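Local atomic coordinates of P450 epoxidase (Sorangium cellulosum, PDB entry 1Q5D), a protein that belongs to the cytochrome P450 family and holds a haem group deep inside a largely helical fold. Residues A[56-61]-A[326-331]; A[117-122]-A[368-373]; A[284-289]-A[347-352]; A[299-304]-A[401-406]. All coordinates share one frame; numbering follows the deposited sequence.

Contact 1: A[56-61]-A[326-331]; sequences HDVSAV and VFLLIP
Val58 packs onto Leu328 and Ile330 with one methyl: its CG1 lies 4.0 Å from Leu328 CB and also reaches the CD1 tip of Ile330. That methyl stands anti to the Val58 backbone N (chi1 166°), which turns it from the helix toward the strand, while CG2 faces the backbone near Leu329 N at 4.2 Å. One turn on, Val61 repeats the pattern, its CG1 meeting Leu328 CD1 at 3.9 Å. Leu328 leans on both valines, CB on Val58 and CD1 on Val61, with CD2 turned back to the carbonyl O of Val58.

The contact joins helix 55-62 to strand 325-329 of the mixed sheet in the P450 fold; the short helix and strand axes pass 8.5 Å apart at 124°. Strands 49-52 and 304-309 flank the same strand, and Leu329 sits at the centre of an inverse gamma turn and in the N-cap position of the short helix 330-333.

Round the rest of helix 55-62 the packing gives out. His56 and Ala60 are exposed, Asp57 and Ser59 partly so, and none of their four side chains comes nearer the strand than about 8 Å. Across the strand, Phe327 turns from the helix and touches the bound EPB.

Contact 2: A[117-122]-A[368-373]; sequences RAIDLL and VSLARL. With HEM (protoporphyrin IX containing Fe), chain B.
Ile119 and Leu370 mark the nearest approach of the two backbones, CA to CA 6.2 Å, where a weakly bonded helical turn at 117-119 runs into helical but irregular backbone at 120-122 beside the first turns of helix 368-385.

Ile119 fills the joint. Its CG1 stands between the backbone N and the carbonyl carbon (chi1 67°), which puts it against Ser369 CB, and chi2 (96°) carries CD1 on to Leu373. There CD1 presses on Leu373 CD2 at 3.4 Å, tighter than ordinary van der Waals contact, and also lies 3.5 Å from the carbonyl O of Ser369. The two side chains run antiparallel past one another; Leu373 CD2 also lies 3.5 Å from Ile119 O. Leu122 meets Leu370 at about a right angle, CD1 to CD1 3.6 Å. No hydrogen bond spans the two segments, although Ser369 OG is paired with Ser116 OG just before the first of them.

The other branch of Leu370 faces the haem, with CD2 3.9 Å from HEM CBC, and Ala371 CB touches HEM CBB at 3.4 Å. The iron carries water 1 at 2.2 Å and one further ligand atom.

Helix 368-385, helix L of the P450 fold, is therefore wedged between haem and helical cover: Leu373 also touches helix 123-137, Leu122 packs on helix 154-161, and Arg372 reaches Asp292 of helix 287-297 through a salt bridge.

Contact 3: A[284-289]-A[347-352]; sequences PGLMRN and DVRRDT
Asn289, at the start of helix K of the P450 fold, reaches into a turn of 347-352 and is gripped there at both ends of its amide. ND2 donates to Arg350 O at 3.1 Å, a fairly straight bond (159° at the hydrogen) that lies in the carbonyl plane. ND2 also lies 2.5 Å from Val348 O, well above the plane of that carbonyl; this is shorter than a normal hydrogen bond, so the exact distance is doubtful. OD1 accepts from Thr352 OG1 at 3.2 Å and from water 2, which in turn accepts from Thr352 N at 2.9 Å. The Arg350 O bond on ND2 and the two bonds on OD1 fix which way round the amide lies; CG anti to the backbone N (chi1 -166°) sets it at the mouth of the turn.

The loop supplies the second arginine of the Glu-Arg-Arg triad. Arg350 NE forms a salt bridge with Glu293, one helical turn beyond Asn289, and Arg296 of the same helix comes close to Arg350. Ser341 O, Arg342 O and Val345 O take further bonds from the Arg350 guanidinium.

Residues 347-350 make a type I turn, reinforced by an Asx turn in which Asp347 OD1 accepts from Arg349 N at 3.1 Å. Arg349, at the exposed rim, is salt-bridged to Glu283 through NH2. Buried Val348 packs on helix 274-282 and, more loosely, on Leu286, CG2 to CD2 4.5 Å. Leu286 CG rests 3.8 Å from Val348 O, and its CD2 lies over one face of the Arg349 guanidinium.

Contact 4: A[299-304]-A[401-406]; sequences NILRIG and PAFRNI. With EPB (7,11-dihydroxy-8,8,10,12,16-pentamethyl-3-[1-methyl-2-(2-methyl-thiazol-4-yl)vinyl]-4,17-dioxabicyclo[14.1.0]heptadecane-5,9-dione), chain C.
Leu301 and Phe403 face each other as a single antiparallel bridge, a non-hydrogen-bonded pair with CA atoms 4.5 Å apart. The backbone bonds flank it: Arg404 N gives to Ile300 O at 2.8 Å, and Arg302 N to Ala402 O at 3.0 Å. Ala402 O takes a second bond from water 3, which also accepts from Ile303 N and so carries the link one residue further. Leu301 O, by contrast, is buried with no partner in the model.

Two arginines add side-chain bonds. Arg404, bent at chi3 (45°), curls back so that NH1 donates to Asn299 O at 2.8 Å from above the carbonyl plane, while the same NH1 makes a salt bridge with Asp298. Arg302 crosses to the 401-406 segment; its NE and NH2 make only weak bonds to Phe403 O, and its guanidinium is held also by Pro19 O, His400 O and Gly398 O. An Asx turn, Asn299 OD1 accepting from Leu301 N, stiffens the first loop.

Apolar contact gathers at the Phe403 ring. Ile300 lies side by side with it, CD1 to CE2 4.0 Å, and Leu301 CD2 approaches the same CE2 obliquely at 3.8 Å.

The ligand EPB meets this junction directly. Its O10 donates to Gly304 O at 2.9 Å, its C51 presses on Leu301 CD2 at 3.2 Å, and Ala402 CB and the Phe403 ring border it. The loop after helix K and the loop before the C-terminal strand together form this wall of the distal pocket, as in P450s generally.

In the fold
Contacts 1 and 4 adjoin, Leu329 CD1 lying 3.2 Å from Ile303 O. Phe327 of contact 1 and Leu301, Gly304, Ala402 and Phe403 of contact 4 line the EPB pocket; Ile300 of contact 4 also comes within about 4 Å of HEM by its side chain. Contact 2 takes up another part of the haem surroundings, its centre 27 Å from that of contact 1 and 23 Å from that of contact 4. Contact 3 is farther from the cofactor, the Thr352 side chain about 13 Å from HEM, but touches contact 2 where Arg372 CD packs at 3.1 Å on Arg288 NE. Contact 3 nests within the loop closed by contact 2; all the other pairs alternate along the chain. Helix 287-297 runs from contact 3 toward contact 4.

Contact 1: A[56-61]-A[326-331]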
# COMPACT_ATOMS: atom_id res chain seq x y z
N HIS A 56 -11.53 14.44 -10.29
CA HIS A 56 -11.14 15.83 -10.00
C HIS A 56 -11.39 16.24 -8.57
O HIS A 56 -10.61 17.01 -7.99
CB HIS A 56 -11.77 16.81 -10.99
CG HIS A 56 -11.07 16.84 -12.31
ND1 HIS A 56 -11.59 16.26 -13.45
CD2 HIS A 56 -9.85 17.33 -12.66
CE1 HIS A 56 -10.74 16.42 -14.45
NE2 HIS A 56 -9.68 17.06 -14.00
N ASP A 57 -12.47 15.73 -7.98
CA ASP A 57 -12.76 16.02 -6.58
C ASP A 57 -11.78 15.28 -5.67
O ASP A 57 -11.26 15.85 -4.71
CB ASP A 57 -14.21 15.64 -6.24
CG ASP A 57 -15.21 16.26 -7.20
OD1 ASP A 57 -15.18 17.49 -7.34
OD2 ASP A 57 -16.03 15.60 -7.87
N VAL A 58 -11.53 14.02 -5.97
CA VAL A 58 -10.53 13.23 -5.24
C VAL A 58 -9.14 13.88 -5.31
O VAL A 58 -8.48 14.11 -4.28
CB VAL A 58 -10.47 11.80 -5.79
CG1 VAL A 58 -9.24 11.09 -5.29
CG2 VAL A 58 -11.73 11.03 -5.39
N SER A 59 -8.70 14.19 -6.52
CA SER A 59 -7.40 14.80 -6.70
C SER A 59 -7.30 16.14 -5.98
O SER A 59 -6.29 16.44 -5.36
CB SER A 59 -7.09 14.97 -8.19
OG SER A 59 -5.95 15.79 -8.35
N ALA A 60 -8.37 16.93 -6.04
CA ALA A 60 -8.37 18.25 -5.40
C ALA A 60 -8.17 18.16 -3.90
O ALA A 60 -7.38 18.90 -3.32
CB ALA A 60 -9.66 19.00 -5.73
N VAL A 61 -8.87 17.22 -3.27
CA VAL A 61 -8.79 17.04 -1.82
C VAL A 61 -7.37 16.70 -1.34
O VAL A 61 -6.94 17.15 -0.28
CB VAL A 61 -9.80 15.98 -1.33
CG1 VAL A 61 -9.48 15.54 0.09
CG2 VAL A 61 -11.21 16.53 -1.41
N VAL A 326 -13.67 11.92 5.48
CA VAL A 326 -13.97 11.82 4.07
C VAL A 326 -13.10 10.75 3.42
O VAL A 326 -11.87 10.78 3.56
CB VAL A 326 -13.71 13.17 3.35
CG1 VAL A 326 -14.20 13.11 1.93
CG2 VAL A 326 -14.38 14.34 4.12
N PHE A 327 -13.74 9.80 2.74
CA PHE A 327 -13.06 8.78 1.96
C PHE A 327 -12.91 9.18 0.50
O PHE A 327 -13.88 9.59 -0.14
CB PHE A 327 -13.84 7.47 2.03
CG PHE A 327 -13.23 6.42 2.92
CD1 PHE A 327 -13.82 6.11 4.15
CD2 PHE A 327 -12.09 5.73 2.53
CE1 PHE A 327 -13.27 5.12 4.97
CE2 PHE A 327 -11.53 4.74 3.35
CZ PHE A 327 -12.13 4.44 4.58
N LEU A 328 -11.70 9.07 -0.00
CA LEU A 328 -11.39 9.30 -1.41
C LEU A 328 -11.51 7.96 -2.07
O LEU A 328 -10.70 7.08 -1.79
CB LEU A 328 -9.95 9.82 -1.53
CG LEU A 328 -9.74 11.30 -1.23
CD1 LEU A 328 -10.55 11.81 -0.05
CD2 LEU A 328 -8.27 11.66 -1.07
N LEU A 329 -12.53 7.76 -2.92
CA LEU A 329 -12.78 6.45 -3.54
C LEU A 329 -11.84 6.19 -4.72
O LEU A 329 -12.22 6.33 -5.88
CB LEU A 329 -14.25 6.31 -3.97
CG LEU A 329 -14.77 4.92 -4.36
CD1 LEU A 329 -14.52 3.85 -3.26
CD2 LEU A 329 -16.27 4.95 -4.74
N ILE A 330 -10.61 5.75 -4.40
CA ILE A 330 -9.55 5.64 -5.40
C ILE A 330 -9.83 4.77 -6.61
O ILE A 330 -9.57 5.21 -7.73
CB ILE A 330 -8.20 5.22 -4.74
CG1 ILE A 330 -7.78 6.20 -3.64
CG2 ILE A 330 -7.12 5.03 -5.79
CD1 ILE A 330 -7.65 7.63 -4.07
N PRO A 331 -10.32 3.54 -6.44
CA PRO A 331 -10.58 2.68 -7.59
C PRO A 331 -11.64 3.28 -8.51
O PRO A 331 -11.65 2.96 -9.68
CB PRO A 331 -11.11 1.39 -6.96
CG PRO A 331 -10.69 1.46 -5.56
CD PRO A 331 -10.64 2.89 -5.16

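Contact 2: A[117-122]-A[368-373]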
# COMPACT_ATOMS: atom_id res chain seq x y z
N ARG A 117 17.44 6.10 -7.45
CA ARG A 117 18.89 5.95 -7.37
C ARG A 117 19.32 5.26 -6.07
O ARG A 117 20.10 4.33 -6.09
CB ARG A 117 19.57 7.31 -7.49
CG ARG A 117 21.08 7.22 -7.76
CD ARG A 117 21.89 8.42 -7.27
NE ARG A 117 21.46 8.92 -5.96
CZ ARG A 117 21.85 8.44 -4.78
NH1 ARG A 117 22.68 7.40 -4.70
NH2 ARG A 117 21.40 8.98 -3.66
N ALA A 118 18.79 5.74 -4.95
CA ALA A 118 19.14 5.18 -3.65
C ALA A 118 18.71 3.72 -3.51
O ALA A 118 19.46 2.91 -2.96
CB ALA A 118 18.54 6.02 -2.53
N ILE A 119 17.52 3.38 -3.99
CA ILE A 119 17.03 2.00 -3.83
C ILE A 119 17.52 1.02 -4.90
O ILE A 119 17.29 -0.19 -4.81
CB ILE A 119 15.47 1.93 -3.67
CG1 ILE A 119 14.76 2.36 -4.95
CG2 ILE A 119 15.03 2.76 -2.48
CD1 ILE A 119 14.37 1.21 -5.83
N ASP A 120 18.24 1.53 -5.89
CA ASP A 120 18.83 0.67 -6.91
C ASP A 120 19.75 -0.40 -6.33
O ASP A 120 19.86 -1.48 -6.89
CB ASP A 120 19.58 1.50 -7.96
CG ASP A 120 19.96 0.69 -9.17
OD1 ASP A 120 19.04 0.27 -9.91
OD2 ASP A 120 21.14 0.40 -9.45
N LEU A 121 20.41 -0.09 -5.22
CA LEU A 121 21.37 -1.00 -4.61
C LEU A 121 20.71 -2.32 -4.18
O LEU A 121 21.38 -3.34 -4.06
CB LEU A 121 22.03 -0.34 -3.40
CG LEU A 121 22.53 1.10 -3.53
CD1 LEU A 121 23.28 1.49 -2.28
CD2 LEU A 121 23.46 1.21 -4.73
N LEU A 122 19.39 -2.27 -3.97
CA LEU A 122 18.62 -3.43 -3.52
C LEU A 122 18.35 -4.41 -4.65
O LEU A 122 17.86 -5.51 -4.44
CB LEU A 122 17.28 -2.96 -2.91
CG LEU A 122 17.42 -1.97 -1.75
CD1 LEU A 122 16.06 -1.62 -1.11
CD2 LEU A 122 18.37 -2.53 -0.72
N VAL A 368 7.21 4.49 -3.55
CA VAL A 368 6.86 4.28 -4.96
C VAL A 368 7.99 3.67 -5.77
O VAL A 368 7.76 2.72 -6.51
CB VAL A 368 6.27 5.57 -5.62
CG1 VAL A 368 7.26 6.73 -5.60
CG2 VAL A 368 5.78 5.28 -7.03
N SER A 369 9.22 4.15 -5.60
CA SER A 369 10.34 3.59 -6.36
C SER A 369 10.70 2.16 -5.95
O SER A 369 10.96 1.32 -6.80
CB SER A 369 11.58 4.48 -6.23
OG SER A 369 11.39 5.65 -7.03
N LEU A 370 10.73 1.90 -4.64
CA LEU A 370 10.96 0.56 -4.13
C LEU A 370 9.89 -0.43 -4.61
O LEU A 370 10.21 -1.52 -5.09
CB LEU A 370 11.09 0.57 -2.60
CG LEU A 370 11.51 -0.74 -1.91
CD1 LEU A 370 12.74 -1.35 -2.57
CD2 LEU A 370 11.78 -0.47 -0.44
N ALA A 371 8.62 -0.04 -4.52
CA ALA A 371 7.53 -0.87 -5.01
C ALA A 371 7.67 -1.21 -6.49
O ALA A 371 7.52 -2.36 -6.90
CB ALA A 371 6.19 -0.16 -4.75
N ARG A 372 7.95 -0.20 -7.31
CA ARG A 372 8.03 -0.43 -8.74
C ARG A 372 9.20 -1.36 -9.05
O ARG A 372 9.07 -2.23 -9.89
CB ARG A 372 8.20 0.89 -9.50
CG ARG A 372 6.91 1.72 -9.65
CD ARG A 372 7.16 3.15 -10.20
NE ARG A 372 5.94 3.94 -10.41
CZ ARG A 372 5.89 5.27 -10.35
NH1 ARG A 372 7.00 5.97 -10.09
NH2 ARG A 372 4.73 5.91 -10.53
N LEU A 373 10.31 -1.16 -8.35
CA LEU A 373 11.49 -2.03 -8.55
C LEU A 373 11.20 -3.47 -8.18
O LEU A 373 11.49 -4.40 -8.95
CB LEU A 373 12.70 -1.52 -7.76
CG LEU A 373 13.94 -2.43 -7.86
CD1 LEU A 373 14.44 -2.46 -9.29
CD2 LEU A 373 15.04 -1.97 -6.90
CHA HEM B . 1.76 6.59 1.74
CHB HEM B . 0.18 3.67 -1.76
CHC HEM B . 4.20 0.98 -1.32
CHD HEM B . 5.46 3.53 2.54
C1A HEM B . 1.03 6.08 0.69
C2A HEM B . -0.15 6.68 0.12
C3A HEM B . -0.60 5.87 -0.84
C4A HEM B . 0.29 4.73 -0.90
CMA HEM B . -1.85 6.11 -1.73
CAA HEM B . -0.77 8.03 0.55
CBA HEM B . -1.94 7.81 1.51
CGA HEM B . -2.59 9.14 1.84
O1A HEM B . -3.50 9.19 2.72
O2A HEM B . -2.18 10.17 1.23
C1B HEM B . 1.14 2.72 -1.92
C2B HEM B . 1.07 1.67 -2.91
C3B HEM B . 2.15 0.92 -2.78
C4B HEM B . 2.97 1.46 -1.72
CMB HEM B . -0.08 1.42 -3.92
CAB HEM B . 2.41 -0.29 -3.70
CBB HEM B . 3.25 -1.26 -3.36
C1C HEM B . 4.92 1.45 -0.27
C2C HEM B . 6.22 0.97 0.17
C3C HEM B . 6.56 1.69 1.24
C4C HEM B . 5.49 2.64 1.50
CMC HEM B . 7.01 -0.17 -0.54
CAC HEM B . 7.81 1.63 2.13
CBC HEM B . 8.89 0.96 1.74
C1D HEM B . 4.55 4.54 2.72
C2D HEM B . 4.55 5.42 3.84
C3D HEM B . 3.40 6.38 3.60
C4D HEM B . 2.81 5.96 2.36
CMD HEM B . 5.52 5.41 5.03
CAD HEM B . 2.97 7.56 4.49
CBD HEM B . 3.48 8.82 3.76
CGD HEM B . 3.09 10.06 4.51
O1D HEM B . 2.00 10.06 5.14
O2D HEM B . 3.87 11.06 4.50
NA HEM B . 1.28 4.89 0.05
NB HEM B . 2.32 2.58 -1.19
NC HEM B . 4.52 2.45 0.57
ND HEM B . 3.51 4.88 1.86
FE HEM B . 2.98 3.78 0.21
O HOH W 1 1.75 2.52 1.54

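Contact 3: A[284-289]-A[347-352]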
# COMPACT_ATOMS: atom_id res chain seq x y z
N PRO A 284 10.23 -5.21 -23.30
CA PRO A 284 10.42 -5.33 -21.85
C PRO A 284 10.46 -3.97 -21.15
O PRO A 284 10.11 -3.88 -19.97
CB PRO A 284 11.76 -6.06 -21.74
CG PRO A 284 11.85 -6.85 -23.01
CD PRO A 284 11.25 -5.96 -24.06
N GLY A 285 10.85 -2.92 -21.87
CA GLY A 285 10.86 -1.57 -21.34
C GLY A 285 9.48 -1.03 -20.96
O GLY A 285 9.38 -0.01 -20.27
N LEU A 286 8.43 -1.72 -21.40
CA LEU A 286 7.04 -1.34 -21.09
C LEU A 286 6.58 -1.84 -19.71
O LEU A 286 5.50 -1.48 -19.24
CB LEU A 286 6.10 -1.90 -22.16
CG LEU A 286 5.02 -1.00 -22.78
CD1 LEU A 286 5.44 0.47 -22.88
CD2 LEU A 286 4.57 -1.52 -24.15
N MET A 287 7.38 -2.69 -19.06
CA MET A 287 6.93 -3.32 -17.82
C MET A 287 6.60 -2.25 -16.77
O MET A 287 5.58 -2.33 -16.09
CB MET A 287 7.98 -4.31 -17.29
CG MET A 287 7.57 -5.06 -16.01
SD MET A 287 5.95 -5.87 -16.14
CE MET A 287 6.42 -7.40 -16.86
N ARG A 288 7.46 -1.25 -16.67
CA ARG A 288 7.28 -0.17 -15.73
C ARG A 288 5.91 0.49 -15.90
O ARG A 288 5.16 0.66 -14.94
CB ARG A 288 8.38 0.87 -15.94
CG ARG A 288 9.14 1.21 -14.69
CD ARG A 288 8.44 2.23 -13.81
NE ARG A 288 9.08 2.36 -12.50
CZ ARG A 288 10.34 2.77 -12.30
NH1 ARG A 288 11.10 3.09 -13.34
NH2 ARG A 288 10.82 2.86 -11.07
N ASN A 289 5.59 0.86 -17.13
CA ASN A 289 4.30 1.48 -17.41
C ASN A 289 3.15 0.53 -17.18
O ASN A 289 2.10 0.94 -16.71
CB ASN A 289 4.25 2.00 -18.85
CG ASN A 289 3.08 2.93 -19.07
OD1 ASN A 289 2.95 3.94 -18.38
ND2 ASN A 289 2.21 2.59 -20.02
N ASP A 347 -4.69 -0.90 -20.54
CA ASP A 347 -3.87 -0.48 -21.68
C ASP A 347 -2.47 -0.12 -21.23
O ASP A 347 -2.23 0.98 -20.77
CB ASP A 347 -4.53 0.71 -22.38
CG ASP A 347 -3.74 1.19 -23.59
OD1 ASP A 347 -2.75 0.53 -23.98
OD2 ASP A 347 -4.06 2.22 -24.20
N VAL A 348 -1.53 -1.05 -21.38
CA VAL A 348 -0.17 -0.85 -20.89
C VAL A 348 0.64 0.18 -21.69
O VAL A 348 1.78 0.47 -21.34
CB VAL A 348 0.58 -2.20 -20.82
CG1 VAL A 348 -0.14 -3.16 -19.89
CG2 VAL A 348 0.74 -2.81 -22.22
N ARG A 349 0.04 0.74 -22.73
CA ARG A 349 0.64 1.82 -23.51
C ARG A 349 0.08 3.19 -23.14
O ARG A 349 0.61 4.22 -23.55
CB ARG A 349 0.40 1.59 -25.01
CG ARG A 349 1.16 0.45 -25.62
CD ARG A 349 0.78 0.21 -27.09
NE ARG A 349 1.75 -0.63 -27.80
CZ ARG A 349 3.00 -0.28 -28.07
NH1 ARG A 349 3.46 0.91 -27.69
NH2 ARG A 349 3.80 -1.12 -28.71
N ARG A 350 -1.00 3.22 -22.36
CA ARG A 350 -1.60 4.50 -22.02
C ARG A 350 -0.66 5.38 -21.21
O ARG A 350 0.27 4.90 -20.56
CB ARG A 350 -2.94 4.32 -21.31
CG ARG A 350 -2.86 4.22 -19.79
CD ARG A 350 -4.22 4.42 -19.10
NE ARG A 350 -5.21 3.47 -19.59
CZ ARG A 350 -6.35 3.81 -20.18
NH1 ARG A 350 -6.65 5.09 -20.37
NH2 ARG A 350 -7.18 2.86 -20.58
N ASP A 351 -0.90 6.68 -21.27
CA ASP A 351 -0.25 7.59 -20.36
C ASP A 351 -0.88 7.39 -18.98
O ASP A 351 -2.08 7.60 -18.82
CB ASP A 351 -0.47 9.03 -20.82
CG ASP A 351 0.45 10.00 -20.13
OD1 ASP A 351 0.87 9.71 -19.00
OD2 ASP A 351 0.81 11.09 -20.65
N THR A 352 -0.06 7.01 -18.00
CA THR A 352 -0.59 6.72 -16.65
C THR A 352 -0.26 7.83 -15.68
O THR A 352 -0.44 7.66 -14.47
CB THR A 352 -0.02 5.41 -16.09
OG1 THR A 352 1.41 5.52 -16.04
CG2 THR A 352 -0.28 4.25 -17.01
O HOH W 2 2.75 6.84 -18.65

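Contact 4: A[299-304]-A[401-406]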
# COMPACT_ATOMS: atom_id res chain seq x y z
N ASN A 299 -7.14 -0.88 -9.19
CA ASN A 299 -6.50 -0.43 -7.97
C ASN A 299 -6.76 -1.39 -6.83
O ASN A 299 -7.90 -1.88 -6.66
CB ASN A 299 -7.02 0.95 -7.58
CG ASN A 299 -6.22 1.56 -6.47
OD1 ASN A 299 -6.66 1.57 -5.30
ND2 ASN A 299 -5.02 2.06 -6.81
N ILE A 300 -5.71 -1.66 -6.06
CA ILE A 300 -5.76 -2.64 -4.97
C ILE A 300 -6.54 -2.19 -3.73
O ILE A 300 -6.81 -3.02 -2.83
CB ILE A 300 -4.33 -3.02 -4.50
CG1 ILE A 300 -3.62 -1.78 -3.94
CG2 ILE A 300 -3.56 -3.75 -5.61
CD1 ILE A 300 -2.29 -2.04 -3.18
N LEU A 301 -6.86 -0.91 -3.64
CA LEU A 301 -7.57 -0.39 -2.47
C LEU A 301 -9.05 -0.73 -2.57
O LEU A 301 -9.67 -0.54 -3.61
CB LEU A 301 -7.41 1.12 -2.34
CG LEU A 301 -5.99 1.59 -1.99
CD1 LEU A 301 -5.88 3.12 -1.88
CD2 LEU A 301 -5.58 0.91 -0.68
N ARG A 302 -9.60 -1.24 -1.47
CA ARG A 302 -11.04 -1.57 -1.37
C ARG A 302 -11.90 -0.32 -1.47
O ARG A 302 -12.90 -0.27 -2.20
CB ARG A 302 -11.32 -2.24 -0.02
CG ARG A 302 -12.77 -2.73 0.16
CD ARG A 302 -12.96 -3.58 1.42
NE ARG A 302 -12.17 -4.80 1.33
CZ ARG A 302 -12.59 -5.94 0.79
NH1 ARG A 302 -13.83 -6.04 0.30
NH2 ARG A 302 -11.77 -6.98 0.75
N ILE A 303 -11.54 0.68 -0.68
CA ILE A 303 -12.25 1.95 -0.71
C ILE A 303 -11.29 3.08 -1.13
O ILE A 303 -11.47 3.68 -2.19
CB ILE A 303 -12.90 2.25 0.67
CG1 ILE A 303 -13.69 1.02 1.16
CG2 ILE A 303 -13.80 3.48 0.59
CD1 ILE A 303 -13.37 0.60 2.58
N GLY A 304 -10.29 3.36 -0.31
CA GLY A 304 -9.30 4.37 -0.65
C GLY A 304 -8.55 4.88 0.55
O GLY A 304 -8.12 4.12 1.42
N PRO A 401 -9.82 -4.88 5.50
CA PRO A 401 -10.50 -3.58 5.60
C PRO A 401 -9.98 -2.52 4.64
O PRO A 401 -10.72 -1.58 4.32
CB PRO A 401 -10.23 -3.14 7.04
CG PRO A 401 -9.04 -3.93 7.47
CD PRO A 401 -9.15 -5.25 6.76
N ALA A 402 -8.74 -2.67 4.18
CA ALA A 402 -8.15 -1.66 3.29
C ALA A 402 -7.93 -2.12 1.85
O ALA A 402 -7.88 -1.31 0.93
CB ALA A 402 -6.82 -1.14 3.89
N PHE A 403 -7.75 -3.42 1.65
CA PHE A 403 -7.34 -3.92 0.36
C PHE A 403 -8.35 -4.88 -0.22
O PHE A 403 -9.02 -5.63 0.51
CB PHE A 403 -6.00 -4.66 0.47
CG PHE A 403 -4.87 -3.80 0.95
CD1 PHE A 403 -4.21 -4.11 2.14
CD2 PHE A 403 -4.44 -2.72 0.20
CE1 PHE A 403 -3.16 -3.32 2.58
CE2 PHE A 403 -3.38 -1.93 0.62
CZ PHE A 403 -2.74 -2.23 1.82
N ARG A 404 -8.41 -4.90 -1.55
CA ARG A 404 -9.06 -5.98 -2.26
C ARG A 404 -8.05 -7.13 -2.26
O ARG A 404 -7.41 -7.42 -3.28
CB ARG A 404 -9.41 -5.54 -3.69
CG ARG A 404 -10.21 -4.23 -3.81
CD ARG A 404 -10.31 -3.66 -5.25
NE ARG A 404 -10.63 -4.73 -6.19
CZ ARG A 404 -10.21 -4.78 -7.45
NH1 ARG A 404 -9.46 -3.81 -7.94
NH2 ARG A 404 -10.54 -5.81 -8.21
N ASN A 405 -7.89 -7.78 -1.10
CA ASN A 405 -6.80 -8.72 -0.89
C ASN A 405 -7.00 -10.06 -1.60
O ASN A 405 -8.02 -10.73 -1.39
CB ASN A 405 -6.55 -8.94 0.62
CG ASN A 405 -7.79 -9.48 1.36
OD1 ASN A 405 -8.90 -8.98 1.17
ND2 ASN A 405 -7.58 -10.49 2.23
N ILE A 406 -6.05 -10.43 -2.45
CA ILE A 406 -6.08 -11.75 -3.06
C ILE A 406 -5.43 -12.74 -2.11
O ILE A 406 -4.27 -12.58 -1.71
CB ILE A 406 -5.31 -11.76 -4.40
CG1 ILE A 406 -5.95 -10.79 -5.40
CG2 ILE A 406 -5.33 -13.17 -4.99
CD1 ILE A 406 -5.16 -10.64 -6.72
O16 EPB C . -2.29 -0.65 5.03
C51 EPB C . -2.84 1.69 0.85
O41 EPB C . -0.33 2.49 1.40
C5 EPB C . -1.74 2.42 1.54
C4 EPB C . -0.69 1.91 2.66
C16 EPB C . -2.78 0.37 5.34
O1 EPB C . -2.12 1.59 5.42
C2 EPB C . -0.61 1.75 5.14
C3 EPB C . -0.45 2.67 3.86
C20 EPB C . -0.11 2.45 6.46
C21 EPB C . -0.12 1.49 7.64
C22 EPB C . 0.31 3.75 6.52
C23 EPB C . 0.77 4.60 7.61
N26 EPB C . 0.21 4.43 8.87
C25 EPB C . 0.73 5.31 9.76
C27 EPB C . 0.28 5.27 11.17
C24 EPB C . 1.65 5.61 7.54
S1 EPB C . 1.85 6.35 9.07
C15 EPB C . -4.28 0.45 5.73
C14 EPB C . -4.62 1.33 7.02
O14 EPB C . -3.76 0.79 8.01
C13 EPB C . -6.19 1.42 7.44
C29 EPB C . -6.69 -0.02 7.81
C30 EPB C . -6.33 2.24 8.72
C12 EPB C . -7.11 1.98 6.22
O12 EPB C . -8.05 1.27 5.74
C11 EPB C . -6.95 3.39 5.52
C28 EPB C . -8.38 3.99 5.51
C10 EPB C . -6.02 3.21 4.36
O10 EPB C . -6.70 2.49 3.28
C9 EPB C . -5.62 4.60 3.92
C91 EPB C . -4.86 5.24 4.99
C8 EPB C . -4.62 4.66 2.81
C7 EPB C . -4.04 3.27 2.33
C6 EPB C . -2.46 3.56 2.54
O HOH W 3 -9.56 0.91 1.30